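Local coordinates for protein hemin degrading factor (Pseudomonas aeruginosa, PDB 4MF9) that binds heme for trafficking inside the cell and is identified as a heme-degrading enzyme, probably serving iron uptake, at residues G108-P113 against L117-G122; G123-F128 against A180-H185. All blocks are in the same frame, centred on the assembly; numbering follows the deposited sequence.

Contact 1. Residues G108-P113 against L117-G122; sequences GLVVSP and LRLFLG. With HEM (protoporphyrin IX containing Fe), chain C.
Gly108 and Leu119 face each other as an antiparallel hydrogen-bonded pair, with Gly108 N bonded to Leu119 O at 2.9 Å and Leu119 N to Gly108 O. Glycine suits this place because the room a beta carbon would need is taken by two methyls, CD1 of Leu119 and CD1 of Leu121, the latter 4.0 Å from Gly108 N. Two residues on, Val110 pairs with Leu117 in the same manner; the bond from Leu117 N to Val110 O is 2.8 Å and lies in the carbonyl plane, on a lone pair. On this side of the sheet the branched Val110 points CG2 beside its own backbone N, where it packs alongside Leu117 CD1 (3.9 Å), both side chains pointing the same way. The strands form a beta hairpin, 107-110 and 117-120, within one HemS/ChuX-type domain, and its other face, carrying Leu109 and Arg118, is turned to the heme. Arg118 bends at its second torsion (chi2 -60°), which lays the chain across the face of the porphyrin, CG and CD over one pyrrole and NE in close approach to heme NC at 3.0 Å. Its NH1 bonds to Leu117 O at 3.0 Å from above the carbonyl plane, while Val110 N reaches the same oxygen from the opposite face; Asp116 adds a salt bridge to NH1 and probably steadies the positive charge over the ring. Leu109 lays CD2 over one face of the guanidinium and meets the heme vinyl carbon CBB at 3.5 Å, while Phe120 turns its ring edge to the other vinyl, at CBC.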
loop_
_atom_site.group_PDB
_atom_site.type_symbol
_atom_site.label_atom_id
_atom_site.label_comp_id
_atom_site.label_asym_id
_atom_site.label_seq_id
_atom_site.Cartn_x
_atom_site.Cartn_y
_atom_site.Cartn_z
ATOM N N GLY A 108 0.980 8.233 -11.340
ATOM C CA GLY A 108 -0.200 8.917 -10.854
ATOM C C GLY A 108 0.015 9.446 -9.452
ATOM O O GLY A 108 0.731 8.841 -8.643
ATOM N N LEU A 109 -0.601 10.541 -9.122
ATOM C CA LEU A 109 -0.623 11.032 -7.787
ATOM C C LEU A 109 -2.025 11.396 -7.331
ATOM O O LEU A 109 -2.758 11.921 -8.061
ATOM C CB LEU A 109 0.190 12.293 -7.698
ATOM C CG LEU A 109 1.504 11.947 -7.114
ATOM C CD1 LEU A 109 2.367 11.709 -8.299
ATOM C CD2 LEU A 109 1.902 13.161 -6.328
ATOM N N VAL A 110 -2.343 11.157 -6.090
ATOM C CA VAL A 110 -3.515 11.729 -5.453
ATOM C C VAL A 110 -3.035 12.452 -4.202
ATOM O O VAL A 110 -2.458 11.841 -3.304
ATOM C CB VAL A 110 -4.564 10.666 -5.114
ATOM C CG1 VAL A 110 -5.861 11.337 -4.677
ATOM C CG2 VAL A 110 -4.811 9.771 -6.323
ATOM N N VAL A 111 -3.252 13.759 -4.164
ATOM C CA VAL A 111 -2.675 14.594 -3.119
ATOM C C VAL A 111 -3.795 15.336 -2.415
ATOM O O VAL A 111 -4.564 16.053 -3.057
ATOM C CB VAL A 111 -1.639 15.594 -3.707
ATOM C CG1 VAL A 111 -1.105 16.512 -2.629
ATOM C CG2 VAL A 111 -0.482 14.848 -4.358
ATOM N N SER A 112 -3.886 15.145 -1.098
ATOM C CA SER A 112 -4.959 15.708 -0.291
ATOM C C SER A 112 -4.675 15.361 1.170
ATOM O O SER A 112 -3.822 14.518 1.456
ATOM C CB SER A 112 -6.305 15.109 -0.713
ATOM O OG SER A 112 -6.567 13.924 0.017
ATOM N N PRO A 113 -5.386 16.004 2.108
ATOM C CA PRO A 113 -5.135 15.678 3.516
ATOM C C PRO A 113 -5.699 14.312 3.911
ATOM O O PRO A 113 -5.445 13.850 5.026
ATOM C CB PRO A 113 -5.879 16.789 4.270
ATOM C CG PRO A 113 -6.132 17.866 3.253
ATOM C CD PRO A 113 -6.297 17.149 1.963
ATOM N N LEU A 117 -1.833 9.290 -2.312
ATOM C CA LEU A 117 -1.412 8.069 -2.980
ATOM C C LEU A 117 -0.277 8.353 -3.948
ATOM O O LEU A 117 -0.241 9.408 -4.589
ATOM C CB LEU A 117 -2.597 7.467 -3.769
ATOM C CG LEU A 117 -3.797 6.904 -3.007
ATOM C CD1 LEU A 117 -5.002 6.676 -3.940
ATOM C CD2 LEU A 117 -3.429 5.593 -2.358
ATOM N N ARG A 118 0.641 7.404 -4.073
ATOM C CA ARG A 118 1.629 7.454 -5.144
ATOM C C ARG A 118 1.414 6.204 -5.970
ATOM O O ARG A 118 1.548 5.082 -5.459
ATOM C CB ARG A 118 3.056 7.468 -4.594
ATOM C CG ARG A 118 3.310 8.512 -3.517
ATOM C CD ARG A 118 3.051 9.937 -4.002
ATOM N NE ARG A 118 3.225 10.915 -2.923
ATOM C CZ ARG A 118 2.224 11.533 -2.294
ATOM N NH1 ARG A 118 0.958 11.300 -2.643
ATOM N NH2 ARG A 118 2.486 12.399 -1.317
ATOM N N LEU A 119 1.082 6.397 -7.243
ATOM C CA LEU A 119 0.667 5.292 -8.105
ATOM C C LEU A 119 1.710 5.024 -9.177
ATOM O O LEU A 119 2.081 5.925 -9.936
ATOM C CB LEU A 119 -0.694 5.609 -8.753
ATOM C CG LEU A 119 -1.750 6.172 -7.790
ATOM C CD1 LEU A 119 -3.009 6.648 -8.532
ATOM C CD2 LEU A 119 -2.113 5.151 -6.715
ATOM N N PHE A 120 2.198 3.789 -9.222
ATOM C CA PHE A 120 3.189 3.387 -10.222
ATOM C C PHE A 120 2.511 2.494 -11.251
ATOM O O PHE A 120 2.472 1.265 -11.116
ATOM C CB PHE A 120 4.367 2.697 -9.538
ATOM C CG PHE A 120 4.933 3.499 -8.420
ATOM C CD1 PHE A 120 5.788 4.559 -8.678
ATOM C CD2 PHE A 120 4.579 3.224 -7.109
ATOM C CE1 PHE A 120 6.293 5.315 -7.648
ATOM C CE2 PHE A 120 5.075 3.976 -6.079
ATOM C CZ PHE A 120 5.933 5.018 -6.341
ATOM N N LEU A 121 1.983 3.154 -12.277
ATOM C CA LEU A 121 0.959 2.603 -13.165
ATOM C C LEU A 121 1.457 1.554 -14.144
ATOM O O LEU A 121 0.659 0.853 -14.774
ATOM C CB LEU A 121 0.307 3.740 -13.947
ATOM C CG LEU A 121 -0.333 4.817 -13.080
ATOM C CD1 LEU A 121 -0.932 5.903 -13.955
ATOM C CD2 LEU A 121 -1.400 4.206 -12.167
ATOM N N GLY A 122 2.759 1.438 -14.268
ATOM C CA GLY A 122 3.355 0.558 -15.215
ATOM C C GLY A 122 3.042 -0.883 -15.060
ATOM O O GLY A 122 2.945 -1.570 -16.009
HETATM C CHA HEM C . 8.163 10.570 1.558
HETATM C CHB HEM C . 5.525 14.425 0.781
HETATM C CHC HEM C . 5.435 13.353 -3.905
HETATM C CHD HEM C . 7.044 8.975 -2.827
HETATM C C1A HEM C . 7.520 11.763 1.731
HETATM C C2A HEM C . 7.497 12.525 2.933
HETATM C C3A HEM C . 6.783 13.600 2.699
HETATM C C4A HEM C . 6.321 13.490 1.387
HETATM C CMA HEM C . 6.479 14.680 3.699
HETATM C CAA HEM C . 8.172 12.238 4.227
HETATM C CBA HEM C . 9.004 13.385 4.856
HETATM C CGA HEM C . 10.235 13.537 4.040
HETATM O O1A HEM C . 10.638 14.643 3.690
HETATM O O2A HEM C . 10.813 12.530 3.729
HETATM C C1B HEM C . 5.321 14.419 -0.592
HETATM C C2B HEM C . 4.637 15.492 -1.182
HETATM C C3B HEM C . 4.592 15.248 -2.499
HETATM C C4B HEM C . 5.280 13.952 -2.695
HETATM C CMB HEM C . 4.104 16.698 -0.467
HETATM C CAB HEM C . 3.955 16.189 -3.468
HETATM C CBB HEM C . 3.398 15.856 -4.592
HETATM C C1C HEM C . 5.869 12.088 -4.052
HETATM C C2C HEM C . 6.019 11.437 -5.259
HETATM C C3C HEM C . 6.480 10.188 -4.975
HETATM C C4C HEM C . 6.612 10.060 -3.563
HETATM C CMC HEM C . 5.749 12.011 -6.616
HETATM C CAC HEM C . 6.766 9.165 -5.952
HETATM C CBC HEM C . 6.991 7.968 -5.498
HETATM C C1D HEM C . 7.520 9.046 -1.511
HETATM C C2D HEM C . 8.230 7.939 -0.801
HETATM C C3D HEM C . 8.540 8.416 0.402
HETATM C C4D HEM C . 8.019 9.787 0.434
HETATM C CMD HEM C . 8.576 6.545 -1.277
HETATM C CAD HEM C . 9.260 7.669 1.495
HETATM C CBD HEM C . 10.709 8.151 1.549
HETATM C CGD HEM C . 11.731 7.350 2.297
HETATM O O1D HEM C . 12.400 7.975 3.093
HETATM O O2D HEM C . 11.941 6.160 2.121
HETATM N NA HEM C . 6.779 12.370 0.789
HETATM N NB HEM C . 5.702 13.517 -1.509
HETATM N NC HEM C . 6.234 11.250 -3.082
HETATM N ND HEM C . 7.424 10.104 -0.720
HETATM FE FE HEM C . 6.652 11.723 -1.123
#

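Contact 2. Residues G123-F128 against A180-H185; sequences GWNAVF and AVLALH
This is a small, partly buried contact between the first part of strand 124-133, next to the outermost strand 59-62 of its sheet, and the irregular loop that follows helix 166-173, well away from the heme. Its apolar half is Leu182 against Ala126. Leu182 CD1 presses on Ala126 CB at 3.5 Å, a close fit for two methyl carbons, and the small side chain of alanine lets the leucine come this near to the strand; Arg61 and Ala52 also touch Leu182. The polar half belongs to Asn125, whose side chain runs alongside Leu182, the two pointing opposite ways. With CG anti to the backbone N (chi1 -176°), its amide extends to the loop, where ND2 gives a weak hydrogen bond to Ala183 O, 3.1 Å long and bent to 131°. Water 1 bridges the same two atoms, accepting from Asn125 ND2 at 2.7 Å and donating to Ala183 O at 3.0 Å. An amide is well suited here, since one NH2 group can serve both the carbonyl and the water. Asn125 and Ala126 both face Phe145 on the adjacent strand 138-146, so that both side chains can be directed to the loop: the arrangement is that of a classic beta bulge.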
loop_
_atom_site.group_PDB
_atom_site.type_symbol
_atom_site.label_atom_id
_atom_site.label_comp_id
_atom_site.label_asym_id
_atom_site.label_seq_id
_atom_site.Cartn_x
_atom_site.Cartn_y
_atom_site.Cartn_z
ATOM N N GLY A 123 2.945 -1.345 -13.831
ATOM C CA GLY A 123 2.582 -2.728 -13.563
ATOM C C GLY A 123 1.079 -2.954 -13.406
ATOM O O GLY A 123 0.619 -4.082 -13.196
ATOM N N TRP A 124 0.296 -1.886 -13.496
ATOM C CA TRP A 124 -1.154 -2.027 -13.372
ATOM C C TRP A 124 -1.693 -2.724 -14.618
ATOM O O TRP A 124 -1.463 -2.267 -15.732
ATOM C CB TRP A 124 -1.815 -0.661 -13.228
ATOM C CG TRP A 124 -1.547 0.018 -11.919
ATOM C CD1 TRP A 124 -0.415 -0.081 -11.152
ATOM C CD2 TRP A 124 -2.440 0.891 -11.211
ATOM N NE1 TRP A 124 -0.548 0.694 -10.017
ATOM C CE2 TRP A 124 -1.781 1.295 -10.028
ATOM C CE3 TRP A 124 -3.724 1.383 -11.473
ATOM C CZ2 TRP A 124 -2.364 2.162 -9.110
ATOM C CZ3 TRP A 124 -4.307 2.243 -10.551
ATOM C CH2 TRP A 124 -3.622 2.626 -9.384
ATOM N N ASN A 125 -2.404 -3.832 -14.440
ATOM C CA ASN A 125 -2.769 -4.651 -15.589
ATOM C C ASN A 125 -4.257 -4.676 -15.927
ATOM O O ASN A 125 -4.658 -4.406 -17.065
ATOM C CB ASN A 125 -2.275 -6.079 -15.400
ATOM C CG ASN A 125 -2.558 -6.946 -16.608
ATOM O OD1 ASN A 125 -2.222 -6.580 -17.732
ATOM N ND2 ASN A 125 -3.197 -8.082 -16.389
ATOM N N ALA A 126 -5.072 -5.025 -14.942
ATOM C CA ALA A 126 -6.499 -5.149 -15.175
ATOM C C ALA A 126 -7.264 -4.438 -14.071
ATOM O O ALA A 126 -6.784 -4.336 -12.928
ATOM C CB ALA A 126 -6.896 -6.603 -15.251
ATOM N N VAL A 127 -8.449 -3.948 -14.421
ATOM C CA VAL A 127 -9.285 -3.198 -13.488
ATOM C C VAL A 127 -10.754 -3.584 -13.682
ATOM O O VAL A 127 -11.244 -3.661 -14.819
ATOM C CB VAL A 127 -9.084 -1.681 -13.669
ATOM C CG1 VAL A 127 -9.123 -1.305 -15.147
ATOM C CG2 VAL A 127 -10.120 -0.906 -12.890
ATOM N N PHE A 128 -11.444 -3.852 -12.574
ATOM C CA PHE A 128 -12.842 -4.280 -12.616
ATOM C C PHE A 128 -13.716 -3.406 -11.733
ATOM O O PHE A 128 -13.274 -2.905 -10.696
ATOM C CB PHE A 128 -12.968 -5.739 -12.155
ATOM C CG PHE A 128 -12.179 -6.705 -12.994
ATOM C CD1 PHE A 128 -10.833 -6.940 -12.728
ATOM C CD2 PHE A 128 -12.781 -7.379 -14.050
ATOM C CE1 PHE A 128 -10.103 -7.825 -13.509
ATOM C CE2 PHE A 128 -12.062 -8.268 -14.830
ATOM C CZ PHE A 128 -10.717 -8.490 -14.558
ATOM N N ALA A 180 -13.640 -13.148 -19.191
ATOM C CA ALA A 180 -13.519 -13.567 -17.822
ATOM C C ALA A 180 -12.235 -14.360 -17.552
ATOM O O ALA A 180 -12.173 -15.060 -16.600
ATOM C CB ALA A 180 -14.741 -14.320 -17.410
ATOM N N VAL A 181 -11.252 -14.182 -18.402
ATOM C CA VAL A 181 -10.083 -15.002 -18.304
ATOM C C VAL A 181 -8.874 -14.341 -17.625
ATOM O O VAL A 181 -8.359 -14.861 -16.633
ATOM C CB VAL A 181 -9.802 -15.620 -19.680
ATOM C CG1 VAL A 181 -8.375 -16.089 -19.816
ATOM C CG2 VAL A 181 -10.752 -16.791 -19.853
ATOM N N LEU A 182 -8.471 -13.204 -18.141
ATOM C CA LEU A 182 -7.375 -12.389 -17.584
ATOM C C LEU A 182 -5.964 -12.834 -18.005
ATOM O O LEU A 182 -5.487 -13.895 -17.601
ATOM C CB LEU A 182 -7.471 -12.246 -16.056
ATOM C CG LEU A 182 -6.499 -11.210 -15.513
ATOM C CD1 LEU A 182 -6.703 -9.938 -16.292
ATOM C CD2 LEU A 182 -6.677 -10.969 -14.028
ATOM N N ALA A 183 -5.292 -11.985 -18.752
ATOM C CA ALA A 183 -3.965 -12.285 -19.222
ATOM C C ALA A 183 -2.925 -12.022 -18.142
ATOM O O ALA A 183 -2.899 -10.958 -17.583
ATOM C CB ALA A 183 -3.677 -11.411 -20.410
ATOM N N LEU A 184 -2.037 -12.964 -17.912
ATOM C CA LEU A 184 -1.002 -12.779 -16.896
ATOM C C LEU A 184 0.394 -13.054 -17.448
ATOM O O LEU A 184 0.629 -14.087 -18.081
ATOM C CB LEU A 184 -1.259 -13.683 -15.688
ATOM C CG LEU A 184 -2.629 -13.610 -15.011
ATOM C CD1 LEU A 184 -2.675 -14.563 -13.839
ATOM C CD2 LEU A 184 -2.950 -12.208 -14.555
ATOM N N HIS A 185 1.352 -12.259 -16.992
ATOM C CA HIS A 185 2.721 -12.323 -17.380
ATOM C C HIS A 185 3.550 -13.018 -16.355
ATOM O O HIS A 185 3.254 -13.067 -15.203
ATOM C CB HIS A 185 3.243 -10.947 -17.657
ATOM C CG HIS A 185 2.724 -10.366 -18.925
ATOM N ND1 HIS A 185 1.945 -11.084 -19.807
ATOM C CD2 HIS A 185 2.867 -9.132 -19.466
ATOM C CE1 HIS A 185 1.616 -10.311 -20.826
ATOM N NE2 HIS A 185 2.169 -9.125 -20.647
HETATM O O HOH W 1 -4.710 -8.813 -18.502
#

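In the fold
The two contacts lie in series along the chain: the second segment of contact 1 ends at Gly122, and contact 2 begins at the next residue, where the chain passes from one nine-stranded antiparallel sheet into the other. Their centres are 20 Å apart, yet they touch where Leu119 CD2 packs on Trp124 CZ2 at 3.8 Å. Trp124 also bonds through NE1 to His270 O. Contact 1 lines the heme pocket, with the Arg118 side chain about 6 Å from that of His215, the axial ligand of the iron. Contact 2 lies far from the heme pocket and joins a loop to the other sheet.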